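Local coordinates for encapsidation protein (Bacillus phage phi29, PDB 5HD9) that probably hydrolyses ATP to drive packaging of the viral genome into the prohead, as the ATPase of the phage DNA packaging motor, at residues A[42-55]-A[106-119]. Residues are numbered along the deposited sequence; the frame is centred on the assembly and turned at random.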
loop_
_atom_site.group_PDB
_atom_site.type_symbol
_atom_site.label_atom_id
_atom_site.label_comp_id
_atom_site.label_asym_id
_atom_site.label_seq_id
_atom_site.Cartn_x
_atom_site.Cartn_y
_atom_site.Cartn_z
ATOM N N TYR A 42 9.987 10.755 11.190
ATOM C CA TYR A 42 9.707 10.059 12.447
ATOM C C TYR A 42 10.330 8.664 12.556
ATOM O O TYR A 42 10.158 7.984 13.569
ATOM C CB TYR A 42 8.192 9.949 12.637
ATOM C CG TYR A 42 7.474 11.275 12.532
ATOM C CD1 TYR A 42 7.670 12.267 13.482
ATOM C CD2 TYR A 42 6.598 11.533 11.485
ATOM C CE1 TYR A 42 7.017 13.484 13.389
ATOM C CE2 TYR A 42 5.941 12.744 11.386
ATOM C CZ TYR A 42 6.154 13.715 12.339
ATOM O OH TYR A 42 5.500 14.921 12.243
ATOM N N GLY A 43 11.051 8.238 11.525
ATOM C CA GLY A 43 11.693 6.933 11.537
ATOM C C GLY A 43 10.714 5.779 11.406
ATOM O O GLY A 43 11.060 4.627 11.672
ATOM N N GLU A 44 9.484 6.091 11.009
ATOM C CA GLU A 44 8.482 5.068 10.735
ATOM C C GLU A 44 8.860 4.302 9.476
ATOM O O GLU A 44 9.164 4.901 8.442
ATOM C CB GLU A 44 7.091 5.689 10.570
ATOM C CG GLU A 44 6.580 6.411 11.801
ATOM C CD GLU A 44 5.194 7.008 11.599
ATOM O OE1 GLU A 44 4.578 6.762 10.540
ATOM O OE2 GLU A 44 4.721 7.730 12.500
ATOM N N GLN A 45 8.841 2.978 9.566
ATOM C CA GLN A 45 9.204 2.136 8.434
ATOM C C GLN A 45 7.961 1.713 7.662
ATOM O O GLN A 45 6.834 1.921 8.119
ATOM C CB GLN A 45 9.988 0.919 8.919
ATOM C CG GLN A 45 11.340 1.288 9.508
ATOM C CD GLN A 45 11.982 0.149 10.267
ATOM O OE1 GLN A 45 11.350 -0.486 11.112
ATOM N NE2 GLN A 45 13.248 -0.117 9.970
ATOM N N PHE A 46 8.163 1.134 6.484
ATOM C CA PHE A 46 7.040 0.780 5.629
ATOM C C PHE A 46 7.284 -0.516 4.875
ATOM O O PHE A 46 8.429 -0.921 4.664
ATOM C CB PHE A 46 6.753 1.910 4.639
ATOM C CG PHE A 46 7.833 2.107 3.605
ATOM C CD1 PHE A 46 8.937 2.894 3.878
ATOM C CD2 PHE A 46 7.735 1.510 2.359
ATOM C CE1 PHE A 46 9.931 3.077 2.929
ATOM C CE2 PHE A 46 8.724 1.688 1.405
ATOM C CZ PHE A 46 9.821 2.472 1.691
ATOM N N ILE A 47 6.190 -1.163 4.482
ATOM C CA ILE A 47 6.257 -2.378 3.686
ATOM C C ILE A 47 5.477 -2.198 2.391
ATOM O O ILE A 47 4.317 -1.788 2.398
ATOM C CB ILE A 47 5.714 -3.602 4.456
ATOM C CG1 ILE A 47 6.546 -3.824 5.722
ATOM C CG2 ILE A 47 5.744 -4.847 3.565
ATOM C CD1 ILE A 47 6.128 -5.010 6.551
ATOM N N TYR A 48 6.145 -2.498 1.284
ATOM C CA TYR A 48 5.536 -2.488 -0.037
ATOM C C TYR A 48 5.193 -3.928 -0.405
ATOM O O TYR A 48 6.081 -4.770 -0.551
ATOM C CB TYR A 48 6.487 -1.854 -1.056
ATOM C CG TYR A 48 5.957 -1.754 -2.470
ATOM C CD1 TYR A 48 4.852 -0.971 -2.766
ATOM C CD2 TYR A 48 6.588 -2.418 -3.514
ATOM C CE1 TYR A 48 4.376 -0.870 -4.062
ATOM C CE2 TYR A 48 6.122 -2.322 -4.808
ATOM C CZ TYR A 48 5.019 -1.546 -5.078
ATOM O OH TYR A 48 4.556 -1.452 -6.371
ATOM N N VAL A 49 3.903 -4.209 -0.526
ATOM C CA VAL A 49 3.434 -5.558 -0.804
ATOM C C VAL A 49 2.928 -5.668 -2.235
ATOM O O VAL A 49 2.201 -4.802 -2.726
ATOM C CB VAL A 49 2.308 -5.974 0.166
ATOM C CG1 VAL A 49 1.819 -7.390 -0.134
ATOM C CG2 VAL A 49 2.789 -5.875 1.606
ATOM N N ARG A 50 3.348 -6.738 -2.899
ATOM C CA ARG A 50 2.756 -7.166 -4.156
ATOM C C ARG A 50 2.390 -8.633 -3.986
ATOM O O ARG A 50 2.971 -9.320 -3.150
ATOM C CB ARG A 50 3.720 -6.955 -5.325
ATOM C CG ARG A 50 4.137 -5.498 -5.530
ATOM C CD ARG A 50 2.959 -4.627 -5.949
ATOM N NE ARG A 50 2.434 -5.026 -7.253
ATOM C CZ ARG A 50 2.804 -4.492 -8.416
ATOM N NH1 ARG A 50 3.702 -3.514 -8.463
ATOM N NH2 ARG A 50 2.269 -4.940 -9.541
ATOM N N ARG A 51 1.420 -9.111 -4.755
ATOM C CA ARG A 51 0.907 -10.463 -4.564
ATOM C C ARG A 51 1.947 -11.525 -4.899
ATOM O O ARG A 51 2.206 -12.427 -4.097
ATOM C CB ARG A 51 -0.345 -10.680 -5.412
ATOM C CG ARG A 51 -0.899 -12.092 -5.343
ATOM C CD ARG A 51 -2.272 -12.179 -5.984
ATOM N NE ARG A 51 -3.269 -11.466 -5.190
ATOM C CZ ARG A 51 -3.696 -10.227 -5.428
ATOM N NH1 ARG A 51 -3.241 -9.531 -6.463
ATOM N NH2 ARG A 51 -4.595 -9.682 -4.621
ATOM N N TYR A 52 2.543 -11.408 -6.083
ATOM C CA TYR A 52 3.475 -12.415 -6.577
ATOM C C TYR A 52 4.862 -11.835 -6.849
ATOM O O TYR A 52 5.016 -10.640 -7.096
ATOM C CB TYR A 52 2.917 -13.063 -7.846
ATOM C CG TYR A 52 1.643 -13.845 -7.618
ATOM C CD1 TYR A 52 1.594 -14.874 -6.687
ATOM C CD2 TYR A 52 0.493 -13.567 -8.346
ATOM C CE1 TYR A 52 0.434 -15.594 -6.476
ATOM C CE2 TYR A 52 -0.672 -14.282 -8.142
ATOM C CZ TYR A 52 -0.696 -15.295 -7.206
ATOM O OH TYR A 52 -1.854 -16.011 -6.998
ATOM N N LYS A 53 5.863 -12.707 -6.806
ATOM C CA LYS A 53 7.261 -12.317 -6.980
ATOM C C LYS A 53 7.578 -11.557 -8.276
ATOM O O LYS A 53 8.346 -10.596 -8.246
ATOM C CB LYS A 53 8.151 -13.562 -6.908
ATOM C CG LYS A 53 8.183 -14.200 -5.534
ATOM C CD LYS A 53 9.170 -15.350 -5.481
ATOM C CE LYS A 53 9.787 -15.476 -4.100
ATOM N NZ LYS A 53 10.702 -16.649 -3.979
ATOM N N PRO A 54 7.020 -11.989 -9.422
ATOM C CA PRO A 54 7.362 -11.268 -10.654
ATOM C C PRO A 54 6.949 -9.801 -10.643
ATOM O O PRO A 54 7.518 -8.997 -11.382
ATOM C CB PRO A 54 6.590 -12.039 -11.733
ATOM C CG PRO A 54 5.506 -12.733 -10.991
ATOM C CD PRO A 54 6.137 -13.131 -9.706
ATOM N N GLU A 55 5.975 -9.459 -9.808
ATOM C CA GLU A 55 5.514 -8.081 -9.698
ATOM C C GLU A 55 6.575 -7.203 -9.037
ATOM O O GLU A 55 6.483 -5.974 -9.065
ATOM C CB GLU A 55 4.204 -8.025 -8.914
ATOM C CG GLU A 55 3.122 -8.925 -9.489
ATOM C CD GLU A 55 1.777 -8.720 -8.828
ATOM O OE1 GLU A 55 1.199 -7.622 -8.977
ATOM O OE2 GLU A 55 1.297 -9.658 -8.160
ATOM N N TYR A 106 11.028 -6.586 11.973
ATOM C CA TYR A 106 10.304 -5.418 11.482
ATOM C C TYR A 106 10.032 -4.481 12.660
ATOM O O TYR A 106 8.944 -4.501 13.230
ATOM C CB TYR A 106 8.998 -5.842 10.803
ATOM C CG TYR A 106 9.201 -6.837 9.681
ATOM C CD1 TYR A 106 9.559 -6.412 8.409
ATOM C CD2 TYR A 106 9.042 -8.199 9.894
ATOM C CE1 TYR A 106 9.750 -7.313 7.381
ATOM C CE2 TYR A 106 9.233 -9.111 8.869
ATOM C CZ TYR A 106 9.586 -8.660 7.615
ATOM O OH TYR A 106 9.781 -9.556 6.588
ATOM N N PRO A 107 11.031 -3.666 13.035
ATOM C CA PRO A 107 10.998 -2.921 14.301
ATOM C C PRO A 107 9.915 -1.847 14.432
ATOM O O PRO A 107 9.340 -1.734 15.512
ATOM C CB PRO A 107 12.385 -2.265 14.351
ATOM C CG PRO A 107 13.238 -3.111 13.474
ATOM C CD PRO A 107 12.337 -3.528 12.365
ATOM N N ASN A 108 9.649 -1.069 13.384
ATOM C CA ASN A 108 8.797 0.111 13.531
ATOM C C ASN A 108 7.980 0.437 12.283
ATOM O O ASN A 108 7.982 1.572 11.810
ATOM C CB ASN A 108 9.663 1.315 13.914
ATOM C CG ASN A 108 8.845 2.501 14.398
ATOM O OD1 ASN A 108 7.782 2.337 14.994
ATOM N ND2 ASN A 108 9.344 3.705 14.141
ATOM N N VAL A 109 7.276 -0.559 11.760
ATOM C CA VAL A 109 6.436 -0.365 10.582
ATOM C C VAL A 109 5.124 0.305 10.980
ATOM O O VAL A 109 4.488 -0.098 11.951
ATOM C CB VAL A 109 6.143 -1.707 9.873
ATOM C CG1 VAL A 109 5.186 -1.509 8.700
ATOM C CG2 VAL A 109 7.441 -2.351 9.400
ATOM N N SER A 110 4.724 1.331 10.231
ATOM C CA SER A 110 3.446 1.999 10.478
ATOM C C SER A 110 2.602 2.124 9.209
ATOM O O SER A 110 1.418 2.441 9.284
ATOM C CB SER A 110 3.676 3.387 11.084
ATOM O OG SER A 110 4.063 4.321 10.092
ATOM N N THR A 111 3.204 1.878 8.050
ATOM C CA THR A 111 2.464 1.917 6.792
ATOM C C THR A 111 2.758 0.696 5.930
ATOM O O THR A 111 3.916 0.311 5.749
ATOM C CB THR A 111 2.785 3.192 5.980
ATOM O OG1 THR A 111 2.442 4.352 6.749
ATOM C CG2 THR A 111 1.990 3.216 4.682
ATOM N N ILE A 112 1.690 0.093 5.412
ATOM C CA ILE A 112 1.787 -0.969 4.417
ATOM C C ILE A 112 1.079 -0.519 3.146
ATOM O O ILE A 112 -0.075 -0.093 3.194
ATOM C CB ILE A 112 1.151 -2.291 4.904
ATOM C CG1 ILE A 112 1.845 -2.787 6.173
ATOM C CG2 ILE A 112 1.220 -3.356 3.802
ATOM C CD1 ILE A 112 1.065 -3.860 6.921
ATOM N N VAL A 113 1.772 -0.617 2.017
ATOM C CA VAL A 113 1.178 -0.294 0.727
ATOM C C VAL A 113 1.122 -1.543 -0.146
ATOM O O VAL A 113 2.147 -2.113 -0.517
ATOM C CB VAL A 113 1.954 0.818 0.007
ATOM C CG1 VAL A 113 1.318 1.131 -1.342
ATOM C CG2 VAL A 113 1.989 2.067 0.874
ATOM N N PHE A 114 -0.101 -1.958 -0.457
ATOM C CA PHE A 114 -0.357 -3.143 -1.260
ATOM C C PHE A 114 -0.873 -2.695 -2.619
ATOM O O PHE A 114 -2.063 -2.455 -2.789
ATOM C CB PHE A 114 -1.365 -4.051 -0.547
ATOM C CG PHE A 114 -1.589 -5.388 -1.212
ATOM C CD1 PHE A 114 -1.000 -5.708 -2.428
ATOM C CD2 PHE A 114 -2.402 -6.328 -0.605
ATOM C CE1 PHE A 114 -1.223 -6.940 -3.023
ATOM C CE2 PHE A 114 -2.628 -7.561 -1.197
ATOM C CZ PHE A 114 -2.038 -7.866 -2.406
ATOM N N ASP A 115 0.029 -2.584 -3.587
ATOM C CA ASP A 115 -0.343 -2.072 -4.897
ATOM C C ASP A 115 -0.899 -3.186 -5.780
ATOM O O ASP A 115 -0.471 -4.340 -5.686
ATOM C CB ASP A 115 0.856 -1.404 -5.570
ATOM C CG ASP A 115 0.451 -0.467 -6.695
ATOM O OD1 ASP A 115 -0.763 -0.283 -6.925
ATOM O OD2 ASP A 115 1.352 0.102 -7.346
ATOM N N GLU A 116 -1.860 -2.820 -6.627
ATOM C CA GLU A 116 -2.519 -3.750 -7.541
ATOM C C GLU A 116 -3.104 -4.961 -6.810
ATOM O O GLU A 116 -2.845 -6.105 -7.186
ATOM C CB GLU A 116 -1.537 -4.203 -8.622
ATOM C CG GLU A 116 -0.881 -3.042 -9.360
ATOM C CD GLU A 116 -0.157 -3.463 -10.625
ATOM O OE1 GLU A 116 -0.322 -4.623 -11.060
ATOM O OE2 GLU A 116 0.579 -2.626 -11.188
ATOM N N PHE A 117 -3.911 -4.699 -5.785
ATOM C CA PHE A 117 -4.419 -5.760 -4.911
ATOM C C PHE A 117 -5.594 -6.533 -5.506
ATOM O O PHE A 117 -5.994 -7.568 -4.972
ATOM C CB PHE A 117 -4.834 -5.175 -3.559
ATOM C CG PHE A 117 -6.192 -4.517 -3.566
ATOM C CD1 PHE A 117 -6.342 -3.209 -3.996
ATOM C CD2 PHE A 117 -7.314 -5.206 -3.130
ATOM C CE1 PHE A 117 -7.585 -2.603 -4.000
ATOM C CE2 PHE A 117 -8.562 -4.604 -3.129
ATOM C CZ PHE A 117 -8.695 -3.300 -3.564
ATOM N N ILE A 118 -6.156 -6.028 -6.598
ATOM C CA ILE A 118 -7.217 -6.735 -7.307
ATOM C C ILE A 118 -6.608 -7.498 -8.478
ATOM O O ILE A 118 -5.912 -6.906 -9.305
ATOM C CB ILE A 118 -8.306 -5.768 -7.824
ATOM C CG1 ILE A 118 -8.998 -5.066 -6.653
ATOM C CG2 ILE A 118 -9.336 -6.518 -8.669
ATOM C CD1 ILE A 118 -9.927 -3.939 -7.069
ATOM N N ARG A 119 -6.856 -8.804 -8.544
ATOM C CA ARG A 119 -6.376 -9.593 -9.670
ATOM C C ARG A 119 -7.075 -9.066 -10.912
ATOM O O ARG A 119 -8.242 -9.370 -11.164
ATOM C CB ARG A 119 -6.631 -11.084 -9.463
ATOM C CG ARG A 119 -5.606 -11.765 -8.573
ATOM C CD ARG A 119 -4.201 -11.748 -9.180
ATOM N NE ARG A 119 -4.082 -12.605 -10.354
ATOM C CZ ARG A 119 -3.021 -12.631 -11.154
ATOM N NH1 ARG A 119 -1.984 -11.836 -10.921
ATOM N NH2 ARG A 119 -2.998 -13.449 -12.196
HETATM O O HOH W 1 3.510 1.207 -6.758
HETATM O O HOH W 2 0.226 -7.019 -6.415
HETATM O O HOH W 3 -1.334 -9.823 -8.853
#
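Two neighbouring parallel strands at the heart of the ASCE sheet, 45-50 and 109-115, run side by side through V49, whose N donates to V113 O at 2.7 Å while V49 O accepts from D115 N. I47 repeats the pattern between T111 and V113. Between Q45 and F46 the register slips by one residue, a beta bulge with S110 as the extra residue; its OG donates to E44 OE1 from above the carboxylate plane. Before the bulge, the amide oxygen OE1 of Q45 takes N108 N at 2.9 Å.

On one face of the sheet I47, V49, V109, I112 and F114 pack together; V49 CG1, anti to its own N (chi1 180°), sits over one face of the F114 ring, 4.1 Å from the centroid. The other face carries V113 and T111 against helix 26-42. There D115, probably the Walker B aspartate, reaches through OD2 to S28 of the probable Walker A motif, in that helix's first turn, and water 1 links the same oxygen to Y48 OH.

At the C-terminal end of the pair, R50, bent at chi2 and chi3, brings NH2 to E116 OE1 (3.0 Å) and E55 OE1 (2.9 Å), one cation shared by two carboxylates. The R51 guanidinium lies between F114 CZ and R119 CG on opposite faces; F117 O lies in its plane, 2.6 Å from NH2, which meets that carbonyl from above and also salt-bridges E130.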